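Local structure of alpha-1,3-glucanase (Streptomyces thermodiastaticus, 7C7D) at residues A[255-260]-A[281-286]; A[277-282]-A[311-316]; A[487-492]-A[515-520]. The protein probably hydrolyses alpha-1,3-glucosidic linkages within alpha-1,3-glucan, as a thermostable glycosidase of family GH87. All blocks are in the same frame, centred on the assembly; numbering follows the deposited sequence.

Contact 1. Residues A[255-260]-A[281-286]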
ATOM      1  N   GLY A 255       7.615  -6.462  25.659  1.00 24.26           N
ATOM      2  CA  GLY A 255       6.738  -7.111  26.614  1.00 23.30           C
ATOM      3  C   GLY A 255       5.279  -6.758  26.435  1.00 22.30           C
ATOM      4  O   GLY A 255       4.498  -6.860  27.384  1.00 24.12           O
ATOM      5  N   VAL A 256       4.886  -6.327  25.240  1.00 18.78           N
ATOM      6  CA  VAL A 256       3.481  -6.072  24.951  1.00 18.19           C
ATOM      7  C   VAL A 256       2.812  -7.422  24.711  1.00 17.72           C
ATOM      8  O   VAL A 256       3.035  -8.065  23.683  1.00 17.87           O
ATOM      9  CB  VAL A 256       3.306  -5.126  23.759  1.00 18.19           C
ATOM     10  CG1 VAL A 256       1.842  -4.782  23.581  1.00 18.52           C
ATOM     11  CG2 VAL A 256       4.125  -3.848  23.959  1.00 18.69           C
ATOM     12  N   GLN A 257       2.031  -7.872  25.692  1.00 17.47           N
ATOM     13  CA  GLN A 257       1.277  -9.113  25.617  1.00 17.80           C
ATOM     14  C   GLN A 257       0.086  -8.989  26.552  1.00 17.78           C
ATOM     15  O   GLN A 257       0.100  -8.191  27.491  1.00 19.21           O
ATOM     16  CB  GLN A 257       2.127 -10.336  25.993  1.00 19.03           C
ATOM     17  CG  GLN A 257       2.783 -10.272  27.376  1.00 21.52           C
ATOM     18  CD  GLN A 257       3.807 -11.386  27.598  1.00 22.92           C
ATOM     19  OE1 GLN A 257       4.506 -11.804  26.667  1.00 23.48           O
ATOM     20  NE2 GLN A 257       3.901 -11.868  28.833  1.00 24.35           N
ATOM     21  N   ASN A 258      -0.950  -9.780  26.274  1.00 18.37           N
ATOM     22  CA  ASN A 258      -2.106  -9.908  27.164  1.00 19.62           C
ATOM     23  C   ASN A 258      -2.696  -8.549  27.524  1.00 18.92           C
ATOM     24  O   ASN A 258      -2.928  -8.234  28.692  1.00 20.54           O
ATOM     25  CB  ASN A 258      -1.757 -10.699  28.426  1.00 21.38           C
ATOM     26  CG  ASN A 258      -1.280 -12.098  28.121  1.00 24.93           C
ATOM     27  OD1 ASN A 258      -0.244 -12.537  28.619  1.00 29.32           O
ATOM     28  ND2 ASN A 258      -2.037 -12.810  27.304  1.00 25.92           N
ATOM     29  N   VAL A 259      -2.934  -7.725  26.505  1.00 19.16           N
ATOM     30  CA  VAL A 259      -3.386  -6.365  26.751  1.00 18.64           C
ATOM     31  C   VAL A 259      -4.068  -5.835  25.503  1.00 18.07           C
ATOM     32  O   VAL A 259      -3.695  -6.173  24.375  1.00 17.56           O
ATOM     33  CB  VAL A 259      -2.210  -5.461  27.203  1.00 20.14           C
ATOM     34  CG1 VAL A 259      -1.285  -5.143  26.026  1.00 20.22           C
ATOM     35  CG2 VAL A 259      -2.730  -4.189  27.865  1.00 21.72           C
ATOM     36  N   THR A 260      -5.080  -5.007  25.715  1.00 18.48           N
ATOM     37  CA  THR A 260      -5.676  -4.191  24.675  1.00 19.18           C
ATOM     38  C   THR A 260      -5.226  -2.759  24.910  1.00 19.63           C
ATOM     39  O   THR A 260      -5.344  -2.241  26.026  1.00 22.05           O
ATOM     40  CB  THR A 260      -7.202  -4.280  24.748  1.00 20.06           C
ATOM     41  OG1 THR A 260      -7.619  -5.609  24.416  1.00 20.91           O
ATOM     42  CG2 THR A 260      -7.854  -3.287  23.797  1.00 21.08           C
ATOM     43  N   ASP A 281       9.309 -11.456  20.474  1.00 18.54           N
ATOM     44  CA  ASP A 281       8.357 -12.474  20.869  1.00 21.84           C
ATOM     45  C   ASP A 281       7.366 -11.865  21.850  1.00 19.78           C
ATOM     46  O   ASP A 281       7.601 -10.797  22.419  1.00 19.80           O
ATOM     47  CB  ASP A 281       9.082 -13.689  21.450  1.00 27.17           C
ATOM     48  CG  ASP A 281       8.188 -14.891  21.579  1.00 33.19           C
ATOM     49  OD1 ASP A 281       8.195 -15.506  22.663  1.00 35.18           O
ATOM     50  OD2 ASP A 281       7.456 -15.209  20.614  1.00 33.43           O
ATOM     51  N   SER A 282       6.241 -12.552  22.010  1.00 18.61           N
ATOM     52  CA  SER A 282       5.160 -12.089  22.866  1.00 17.23           C
ATOM     53  C   SER A 282       4.228 -13.260  23.132  1.00 16.46           C
ATOM     54  O   SER A 282       4.024 -14.112  22.261  1.00 17.19           O
ATOM     55  CB  SER A 282       4.383 -10.964  22.173  1.00 17.11           C
ATOM     56  OG  SER A 282       3.140 -10.719  22.799  1.00 17.42           O
ATOM     57  N   ALA A 283       3.666 -13.296  24.342  1.00 16.44           N
ATOM     58  CA  ALA A 283       2.615 -14.257  24.642  1.00 17.13           C
ATOM     59  C   ALA A 283       1.352 -14.022  23.831  1.00 17.18           C
ATOM     60  O   ALA A 283       0.460 -14.875  23.845  1.00 18.73           O
ATOM     61  CB  ALA A 283       2.290 -14.223  26.134  1.00 19.20           C
ATOM     62  N   GLY A 284       1.242 -12.900  23.143  1.00 16.46           N
ATOM     63  CA  GLY A 284       0.101 -12.677  22.284  1.00 16.00           C
ATOM     64  C   GLY A 284      -1.071 -12.061  23.016  1.00 16.10           C
ATOM     65  O   GLY A 284      -0.946 -11.472  24.095  1.00 17.22           O
ATOM     66  N   HIS A 285      -2.243 -12.201  22.398  1.00 16.22           N
ATOM     67  CA  HIS A 285      -3.468 -11.600  22.916  1.00 17.36           C
ATOM     68  C   HIS A 285      -3.292 -10.101  23.108  1.00 16.24           C
ATOM     69  O   HIS A 285      -3.697  -9.520  24.119  1.00 16.63           O
ATOM     70  CB  HIS A 285      -3.979 -12.326  24.158  1.00 19.97           C
ATOM     71  CG  HIS A 285      -4.100 -13.799  23.948  1.00 24.66           C
ATOM     72  ND1 HIS A 285      -5.178 -14.369  23.309  1.00 29.50           N
ATOM     73  CD2 HIS A 285      -3.247 -14.813  24.226  1.00 28.68           C
ATOM     74  CE1 HIS A 285      -5.004 -15.677  23.236  1.00 31.12           C
ATOM     75  NE2 HIS A 285      -3.839 -15.972  23.784  1.00 31.63           N
ATOM     76  N   VAL A 286      -2.666  -9.486  22.110  1.00 15.42           N
ATOM     77  CA  VAL A 286      -2.479  -8.048  22.025  1.00 15.33           C
ATOM     78  C   VAL A 286      -3.530  -7.513  21.070  1.00 15.22           C
ATOM     79  O   VAL A 286      -3.678  -8.023  19.955  1.00 16.69           O
ATOM     80  CB  VAL A 286      -1.079  -7.712  21.489  1.00 15.38           C
ATOM     81  CG1 VAL A 286      -0.949  -6.208  21.300  1.00 15.73           C
ATOM     82  CG2 VAL A 286      -0.009  -8.259  22.414  1.00 16.23           C
TER
HETATM   83  O   HOH W   1       8.296  -9.028  24.501  1.00 40.68           O

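Contact 2. Residues A[277-282]-A[311-316]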
ATOM      1  N   ILE A 277       6.452  -0.287  18.898  1.00 12.90           N
ATOM      2  CA  ILE A 277       6.581  -1.619  19.481  1.00 12.43           C
ATOM      3  C   ILE A 277       7.706  -2.342  18.760  1.00 12.61           C
ATOM      4  O   ILE A 277       7.730  -2.379  17.526  1.00 12.43           O
ATOM      5  CB  ILE A 277       5.263  -2.413  19.396  1.00 13.43           C
ATOM      6  CG1 ILE A 277       4.231  -1.821  20.360  1.00 14.75           C
ATOM      7  CG2 ILE A 277       5.495  -3.893  19.694  1.00 15.41           C
ATOM      8  CD1 ILE A 277       2.809  -2.337  20.125  1.00 16.01           C
ATOM      9  N   ASP A 278       8.637  -2.910  19.527  1.00 12.51           N
ATOM     10  CA  ASP A 278       9.763  -3.640  18.950  1.00 12.75           C
ATOM     11  C   ASP A 278      10.083  -4.792  19.891  1.00 12.76           C
ATOM     12  O   ASP A 278      10.631  -4.581  20.981  1.00 13.99           O
ATOM     13  CB  ASP A 278      10.959  -2.701  18.772  1.00 13.82           C
ATOM     14  CG  ASP A 278      12.098  -3.318  17.977  1.00 13.79           C
ATOM     15  OD1 ASP A 278      12.048  -4.527  17.666  1.00 14.52           O
ATOM     16  OD2 ASP A 278      13.055  -2.577  17.657  1.00 15.36           O
ATOM     17  N   GLN A 279       9.725  -6.009  19.492  1.00 12.32           N
ATOM     18  CA  GLN A 279       9.919  -7.164  20.352  1.00 13.10           C
ATOM     19  C   GLN A 279       9.967  -8.406  19.482  1.00 13.17           C
ATOM     20  O   GLN A 279       9.204  -8.525  18.522  1.00 13.62           O
ATOM     21  CB  GLN A 279       8.788  -7.275  21.382  1.00 14.04           C
ATOM     22  CG  GLN A 279       7.394  -7.280  20.769  1.00 14.77           C
ATOM     23  CD  GLN A 279       6.299  -7.161  21.807  1.00 14.56           C
ATOM     24  OE1 GLN A 279       6.502  -6.616  22.887  1.00 16.77           O
ATOM     25  NE2 GLN A 279       5.129  -7.690  21.489  1.00 14.30           N
ATOM     26  N   THR A 280      10.870  -9.322  19.813  1.00 14.44           N
ATOM     27  CA  THR A 280      11.015 -10.521  19.003  1.00 16.69           C
ATOM     28  C   THR A 280       9.969 -11.569  19.328  1.00 18.02           C
ATOM     29  O   THR A 280       9.749 -12.479  18.523  1.00 19.59           O
ATOM     30  CB  THR A 280      12.412 -11.117  19.167  1.00 19.71           C
ATOM     31  OG1 THR A 280      12.648 -11.393  20.553  1.00 21.43           O
ATOM     32  CG2 THR A 280      13.474 -10.153  18.654  1.00 21.11           C
ATOM     33  N   ASP A 281       9.309 -11.456  20.474  1.00 18.54           N
ATOM     34  CA  ASP A 281       8.357 -12.474  20.869  1.00 21.84           C
ATOM     35  C   ASP A 281       7.366 -11.865  21.850  1.00 19.78           C
ATOM     36  O   ASP A 281       7.601 -10.797  22.419  1.00 19.80           O
ATOM     37  CB  ASP A 281       9.082 -13.689  21.450  1.00 27.17           C
ATOM     38  CG  ASP A 281       8.188 -14.891  21.579  1.00 33.19           C
ATOM     39  OD1 ASP A 281       8.195 -15.506  22.663  1.00 35.18           O
ATOM     40  OD2 ASP A 281       7.456 -15.209  20.614  1.00 33.43           O
ATOM     41  N   SER A 282       6.241 -12.552  22.010  1.00 18.61           N
ATOM     42  CA  SER A 282       5.160 -12.089  22.866  1.00 17.23           C
ATOM     43  C   SER A 282       4.228 -13.260  23.132  1.00 16.46           C
ATOM     44  O   SER A 282       4.024 -14.112  22.261  1.00 17.19           O
ATOM     45  CB  SER A 282       4.383 -10.964  22.173  1.00 17.11           C
ATOM     46  OG  SER A 282       3.140 -10.719  22.799  1.00 17.42           O
ATOM     47  N   GLY A 311       8.534  -6.887  14.698  1.00 11.93           N
ATOM     48  CA  GLY A 311       8.677  -8.181  15.331  1.00 12.48           C
ATOM     49  C   GLY A 311       7.373  -8.933  15.504  1.00 12.24           C
ATOM     50  O   GLY A 311       6.615  -9.140  14.547  1.00 13.72           O
ATOM     51  N   SER A 312       7.089  -9.334  16.734  1.00 12.63           N
ATOM     52  CA  SER A 312       6.038 -10.299  17.018  1.00 13.29           C
ATOM     53  C   SER A 312       4.992  -9.711  17.952  1.00 13.05           C
ATOM     54  O   SER A 312       5.331  -9.181  19.020  1.00 13.84           O
ATOM     55  CB  SER A 312       6.648 -11.547  17.656  1.00 14.91           C
ATOM     56  OG  SER A 312       5.656 -12.355  18.253  1.00 16.71           O
ATOM     57  N   LEU A 313       3.722  -9.851  17.566  1.00 13.24           N
ATOM     58  CA  LEU A 313       2.604  -9.544  18.442  1.00 13.82           C
ATOM     59  C   LEU A 313       2.041 -10.790  19.112  1.00 14.17           C
ATOM     60  O   LEU A 313       1.058 -10.695  19.855  1.00 15.16           O
ATOM     61  CB  LEU A 313       1.498  -8.819  17.675  1.00 14.67           C
ATOM     62  CG  LEU A 313       1.879  -7.441  17.138  1.00 14.29           C
ATOM     63  CD1 LEU A 313       0.737  -6.869  16.309  1.00 16.05           C
ATOM     64  CD2 LEU A 313       2.252  -6.502  18.278  1.00 15.79           C
ATOM     65  N   GLY A 314       2.659 -11.947  18.884  1.00 14.09           N
ATOM     66  CA  GLY A 314       2.223 -13.183  19.484  1.00 14.86           C
ATOM     67  C   GLY A 314       0.954 -13.723  18.861  1.00 15.04           C
ATOM     68  O   GLY A 314       0.390 -13.142  17.931  1.00 15.50           O
ATOM     69  N   PRO A 315       0.487 -14.858  19.372  1.00 15.35           N
ATOM     70  CA  PRO A 315      -0.740 -15.470  18.845  1.00 15.42           C
ATOM     71  C   PRO A 315      -1.999 -14.765  19.329  1.00 15.43           C
ATOM     72  O   PRO A 315      -2.054 -14.207  20.426  1.00 16.46           O
ATOM     73  CB  PRO A 315      -0.685 -16.895  19.411  1.00 17.29           C
ATOM     74  CG  PRO A 315       0.098 -16.743  20.695  1.00 18.07           C
ATOM     75  CD  PRO A 315       1.140 -15.689  20.400  1.00 16.35           C
ATOM     76  N   GLY A 316      -3.039 -14.818  18.494  1.00 15.13           N
ATOM     77  CA  GLY A 316      -4.343 -14.329  18.914  1.00 15.66           C
ATOM     78  C   GLY A 316      -4.431 -12.826  19.056  1.00 16.02           C
ATOM     79  O   GLY A 316      -5.161 -12.330  19.922  1.00 17.40           O
TER

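Contact 3. Residues A[487-492]-A[515-520]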
ATOM      1  N   VAL A 487      -0.810 -22.055  -9.132  1.00 13.09           N
ATOM      2  CA  VAL A 487      -1.157 -20.639  -9.048  1.00 13.00           C
ATOM      3  C   VAL A 487      -2.443 -20.446  -9.835  1.00 11.64           C
ATOM      4  O   VAL A 487      -2.468 -20.642 -11.060  1.00 13.11           O
ATOM      5  CB  VAL A 487      -0.034 -19.731  -9.563  1.00 13.51           C
ATOM      6  CG1 VAL A 487      -0.431 -18.274  -9.424  1.00 14.84           C
ATOM      7  CG2 VAL A 487       1.271 -20.012  -8.818  1.00 15.23           C
ATOM      8  N   ASP A 488      -3.515 -20.088  -9.131  1.00 11.57           N
ATOM      9  CA  ASP A 488      -4.848 -19.945  -9.710  1.00 12.06           C
ATOM     10  C   ASP A 488      -5.223 -18.472  -9.689  1.00 11.60           C
ATOM     11  O   ASP A 488      -5.440 -17.901  -8.615  1.00 12.92           O
ATOM     12  CB  ASP A 488      -5.865 -20.755  -8.910  1.00 15.52           C
ATOM     13  CG  ASP A 488      -5.598 -22.232  -8.964  1.00 20.18           C
ATOM     14  OD1 ASP A 488      -5.287 -22.742 -10.053  1.00 22.41           O
ATOM     15  OD2 ASP A 488      -5.720 -22.893  -7.915  1.00 23.07           O
ATOM     16  N   ILE A 489      -5.307 -17.867 -10.869  1.00 11.79           N
ATOM     17  CA  ILE A 489      -5.546 -16.436 -11.017  1.00 11.42           C
ATOM     18  C   ILE A 489      -6.935 -16.281 -11.619  1.00 10.47           C
ATOM     19  O   ILE A 489      -7.135 -16.515 -12.817  1.00 11.39           O
ATOM     20  CB  ILE A 489      -4.467 -15.776 -11.883  1.00 11.42           C
ATOM     21  CG1 ILE A 489      -3.076 -16.018 -11.287  1.00 13.06           C
ATOM     22  CG2 ILE A 489      -4.742 -14.293 -12.044  1.00 12.55           C
ATOM     23  CD1 ILE A 489      -1.939 -15.847 -12.273  1.00 13.37           C
ATOM     24  N   THR A 490      -7.895 -15.881 -10.792  1.00 10.13           N
ATOM     25  CA  THR A 490      -9.298 -15.917 -11.178  1.00 11.00           C
ATOM     26  C   THR A 490      -9.972 -14.576 -10.954  1.00 10.43           C
ATOM     27  O   THR A 490      -9.653 -13.845 -10.016  1.00 10.87           O
ATOM     28  CB  THR A 490     -10.073 -16.988 -10.395  1.00 13.02           C
ATOM     29  OG1 THR A 490      -9.907 -16.756  -8.993  1.00 14.14           O
ATOM     30  CG2 THR A 490      -9.566 -18.369 -10.722  1.00 14.97           C
ATOM     31  N   ASP A 491     -10.932 -14.277 -11.829  1.00 11.62           N
ATOM     32  CA  ASP A 491     -11.793 -13.103 -11.709  0.60 11.75           C
ATOM     33  C   ASP A 491     -10.992 -11.826 -11.479  1.00 11.04           C
ATOM     34  O   ASP A 491     -11.224 -11.061 -10.543  1.00 12.67           O
ATOM     35  CB  ASP A 491     -12.875 -13.305 -10.656  0.60 13.87           C
ATOM     36  CG  ASP A 491     -13.905 -14.321 -11.092  0.60 17.60           C
ATOM     37  OD1 ASP A 491     -13.892 -14.718 -12.280  0.60 19.12           O
ATOM     38  OD2 ASP A 491     -14.726 -14.728 -10.252  0.60 20.40           O
ATOM     39  N   THR A 492     -10.041 -11.586 -12.371  1.00 10.90           N
ATOM     40  CA  THR A 492      -9.189 -10.407 -12.289  1.00 10.82           C
ATOM     41  C   THR A 492      -9.696  -9.338 -13.247  1.00 10.74           C
ATOM     42  O   THR A 492      -9.968  -9.623 -14.418  1.00 12.67           O
ATOM     43  CB  THR A 492      -7.740 -10.750 -12.648  1.00 11.26           C
ATOM     44  OG1 THR A 492      -7.326 -11.921 -11.944  1.00 12.24           O
ATOM     45  CG2 THR A 492      -6.814  -9.615 -12.254  1.00 12.27           C
ATOM     46  N   LYS A 515       4.967 -22.593 -14.485  1.00 13.37           N
ATOM     47  CA  LYS A 515       4.090 -23.708 -14.811  1.00 13.61           C
ATOM     48  C   LYS A 515       3.061 -23.817 -13.699  1.00 13.25           C
ATOM     49  O   LYS A 515       3.158 -23.137 -12.676  1.00 13.38           O
ATOM     50  CB  LYS A 515       4.894 -25.006 -14.935  1.00 15.76           C
ATOM     51  CG  LYS A 515       5.815 -25.255 -13.746  1.00 16.44           C
ATOM     52  CD  LYS A 515       6.461 -26.630 -13.807  1.00 18.72           C
ATOM     53  CE  LYS A 515       7.354 -26.863 -12.594  1.00 21.82           C
ATOM     54  NZ  LYS A 515       7.734 -28.295 -12.447  1.00 25.89           N
ATOM     55  N   ASN A 516       2.064 -24.681 -13.910  1.00 13.36           N
ATOM     56  CA  ASN A 516       0.985 -24.882 -12.939  1.00 14.00           C
ATOM     57  C   ASN A 516       0.158 -23.619 -12.746  1.00 12.52           C
ATOM     58  O   ASN A 516      -0.459 -23.424 -11.694  1.00 14.00           O
ATOM     59  CB  ASN A 516       1.482 -25.409 -11.588  1.00 15.24           C
ATOM     60  CG  ASN A 516       2.415 -26.590 -11.733  1.00 17.25           C
ATOM     61  OD1 ASN A 516       2.113 -27.545 -12.446  1.00 19.04           O
ATOM     62  ND2 ASN A 516       3.553 -26.537 -11.049  1.00 19.86           N
ATOM     63  N   VAL A 517       0.126 -22.765 -13.764  1.00 12.09           N
ATOM     64  CA  VAL A 517      -0.594 -21.500 -13.711  1.00 12.16           C
ATOM     65  C   VAL A 517      -1.875 -21.625 -14.517  1.00 11.37           C
ATOM     66  O   VAL A 517      -1.853 -22.071 -15.671  1.00 12.46           O
ATOM     67  CB  VAL A 517       0.266 -20.353 -14.269  1.00 13.71           C
ATOM     68  CG1 VAL A 517      -0.560 -19.061 -14.407  1.00 14.80           C
ATOM     69  CG2 VAL A 517       1.482 -20.131 -13.396  1.00 14.17           C
ATOM     70  N   THR A 518      -2.990 -21.227 -13.912  1.00 11.66           N
ATOM     71  CA  THR A 518      -4.270 -21.112 -14.599  1.00 12.45           C
ATOM     72  C   THR A 518      -4.787 -19.696 -14.423  1.00 12.30           C
ATOM     73  O   THR A 518      -4.858 -19.196 -13.297  1.00 13.37           O
ATOM     74  CB  THR A 518      -5.291 -22.087 -14.013  1.00 14.95           C
ATOM     75  OG1 THR A 518      -4.786 -23.420 -14.126  1.00 16.86           O
ATOM     76  CG2 THR A 518      -6.622 -21.982 -14.757  1.00 16.92           C
ATOM     77  N   VAL A 519      -5.121 -19.047 -15.534  1.00 11.65           N
ATOM     78  CA  VAL A 519      -5.832 -17.778 -15.516  1.00 11.37           C
ATOM     79  C   VAL A 519      -7.247 -18.070 -15.991  1.00 11.22           C
ATOM     80  O   VAL A 519      -7.439 -18.511 -17.133  1.00 13.04           O
ATOM     81  CB  VAL A 519      -5.149 -16.738 -16.417  1.00 12.42           C
ATOM     82  CG1 VAL A 519      -5.978 -15.453 -16.475  1.00 13.42           C
ATOM     83  CG2 VAL A 519      -3.740 -16.460 -15.924  1.00 13.99           C
ATOM     84  N   ASP A 520      -8.229 -17.868 -15.116  1.00 10.87           N
ATOM     85  CA  ASP A 520      -9.614 -18.208 -15.427  1.00 11.06           C
ATOM     86  C   ASP A 520     -10.508 -17.048 -15.023  1.00 10.41           C
ATOM     87  O   ASP A 520     -10.774 -16.844 -13.833  1.00 10.74           O
ATOM     88  CB  ASP A 520     -10.042 -19.499 -14.723  1.00 12.76           C
ATOM     89  CG  ASP A 520     -11.419 -19.976 -15.150  1.00 15.81           C
ATOM     90  OD1 ASP A 520     -12.222 -19.183 -15.681  1.00 13.82           O
ATOM     91  OD2 ASP A 520     -11.706 -21.174 -14.944  1.00 22.04           O
TER
HETATM   92  O   HOH W   2      -3.354 -23.747 -11.739  1.00 19.53           O

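Contact 1. Residues A[255-260]-A[281-286]
Asn258 and His285 lie level with each other, CA to CA 4.8 Å, where two stacked turns of chain bend into strands 259-263 and 286-289. Both take positive phi, so the chain makes matching kinks next to the parallel bridge of Val259 with Val286. Two backbone bonds lead into it. Asn258 N meets Gly284 O at 2.8 Å, almost straight at 171°, and the more bent bond from Val259 N reaches His285 O at 3.1 Å. A CA-H...O contact from Val286 CA to Val259 O continues the pairing.

Ahead of the strands, side chains take over the linking. Ser282 OG gives its proton to Val256 O at 2.8 Å and accepts from Gly284 N, an ST turn; one hydroxyl thus joins the two segments and folds its own. Gln257 starts with CG wedged between its backbone N and carbonyl carbon, chi1 56°, and then runs extended. This carries OE1 to Ala283 N at 2.9 Å. The N-H comes from above the amide plane rather than along a lone pair, and Ala283 CB rests against the same oxygen at 3.3 Å. Water 1 bridges Gly255 N and Asp281 O.

On the buried side, the side chains of Val256 and Val286 cross at about a right angle, their CG1 atoms 3.9 Å apart, while Val286 CG2 packs against Val256 O. At the outer corner the Asn258 amide and the His285 ring lie nearly parallel, 15° between planes, but Asn258 ND2 approaches obliquely, its nearest His285 atom being CB. Gln236 binds Gln257 O from the preceding coil. In-register corners repeated from coil to coil, followed by parallel strands, are characteristic of the right-handed parallel beta-helix of the pectate lyase-like clan.

Contact 2. Residues A[277-282]-A[311-316]
Gln279 and Ser312 clasp each other by two bonds, the tight heart of the contact. Ser312 N binds Gln279 O at 2.9 Å, and Gln279 NE2 returns a bond of the same length to Ser312 O. That second oxygen lies in the amide plane of Gln279, and NE2 in the carbonyl plane of Ser312. With CG between the backbone N and the carbonyl carbon, chi1 54°, the extended side chain runs inward across the stack, and its amide turns NE2 to one neighbouring coil and OE1 to Val256 N of the other, linking three successive coils. Glycines allow close backbone approach: Gly311 CA comes to 3.3 Å from Gln279 O, and Gly314 CA to 3.4 Å from Ser282 O. Ser312 CB lies 3.4 Å from Thr280 O, while Ser312 OG is bound to Thr336 O.

Looser packing borders this clasp. Inside, Ile277 CG2 only just meets Leu313 CD2 at 4.4 Å. Toward solvent, the exposed side chains of Thr280 and Asp281 point away from 311-316. Parallel strands 277-279 and 309-311 giving way to stacked turns, with a buried glutamine amide bonded to the backbone of the coils before and after it, fit the parallel beta-helix.

Contact 3. Residues A[487-492]-A[515-520]
Ile489 reaches both Val517 and Val519 because CG1 stands anti to its carbonyl carbon, chi1 -57°, and the chain then extends. CD1 ends 4.1 Å from Val517 CG1 and equally far from Val519 CG2, crossing both valines obliquely. Val487 adds its CB against Val517 CG2, and Phe502 and Phe504 of strand 502-505 pack against this apolar face. On the other face, chi1 of 56° sets Thr490 OG1 between its backbone N and carbonyl carbon, where it binds Asp453, leaving CG2 4.2 Å from Asp520 CB.

The strands run parallel, axes 4.7 Å apart and 11° from exact alignment. Their ladder alternates direction: Val487 N to Asn516 O, Thr518 N to Val487 O, Ile489 N to Thr518 O at 2.8 Å, and Asp520 N to Ile489 O. A longer bond of 3.3 Å from Asp491 N to Asp520 O closes it at the corner.

Asp488 and Thr518 point the same way side by side, and water 2 is hydrogen-bonded to Asp488 OD1, Thr518 OG1 and Asn516 O. Asp488 OD2 forms a salt bridge with Arg486; Asp520 reaches the next strand through Arg543 and Asn544. The two faces therefore differ sharply in chemistry: buried apolar packing on one, and on the other a partly exposed row of carboxylates and hydroxyls, the carboxylate charge probably balanced in part by Arg486 and Arg543.

How the contacts relate
From the N terminus, contact 1 opens at 255-260 and closes one coil later at 281-286. Contact 2 opens at 277-282, before that closure is complete, and closes at 311-316; the two share Asp281 and Ser282 and overlap in staggered fashion rather than nesting. They also touch directly, His285 N lying 2.8 Å from Pro315 O in a probable hydrogen bond, so three early coils are tied in sequence. Contact 3 follows in series, closing a separate loop between strands 486-495 and 517-527. Its centre lies about 38 Å from that of contact 1 and 35 Å from that of contact 2, toward the C-terminal end of the same beta-helix.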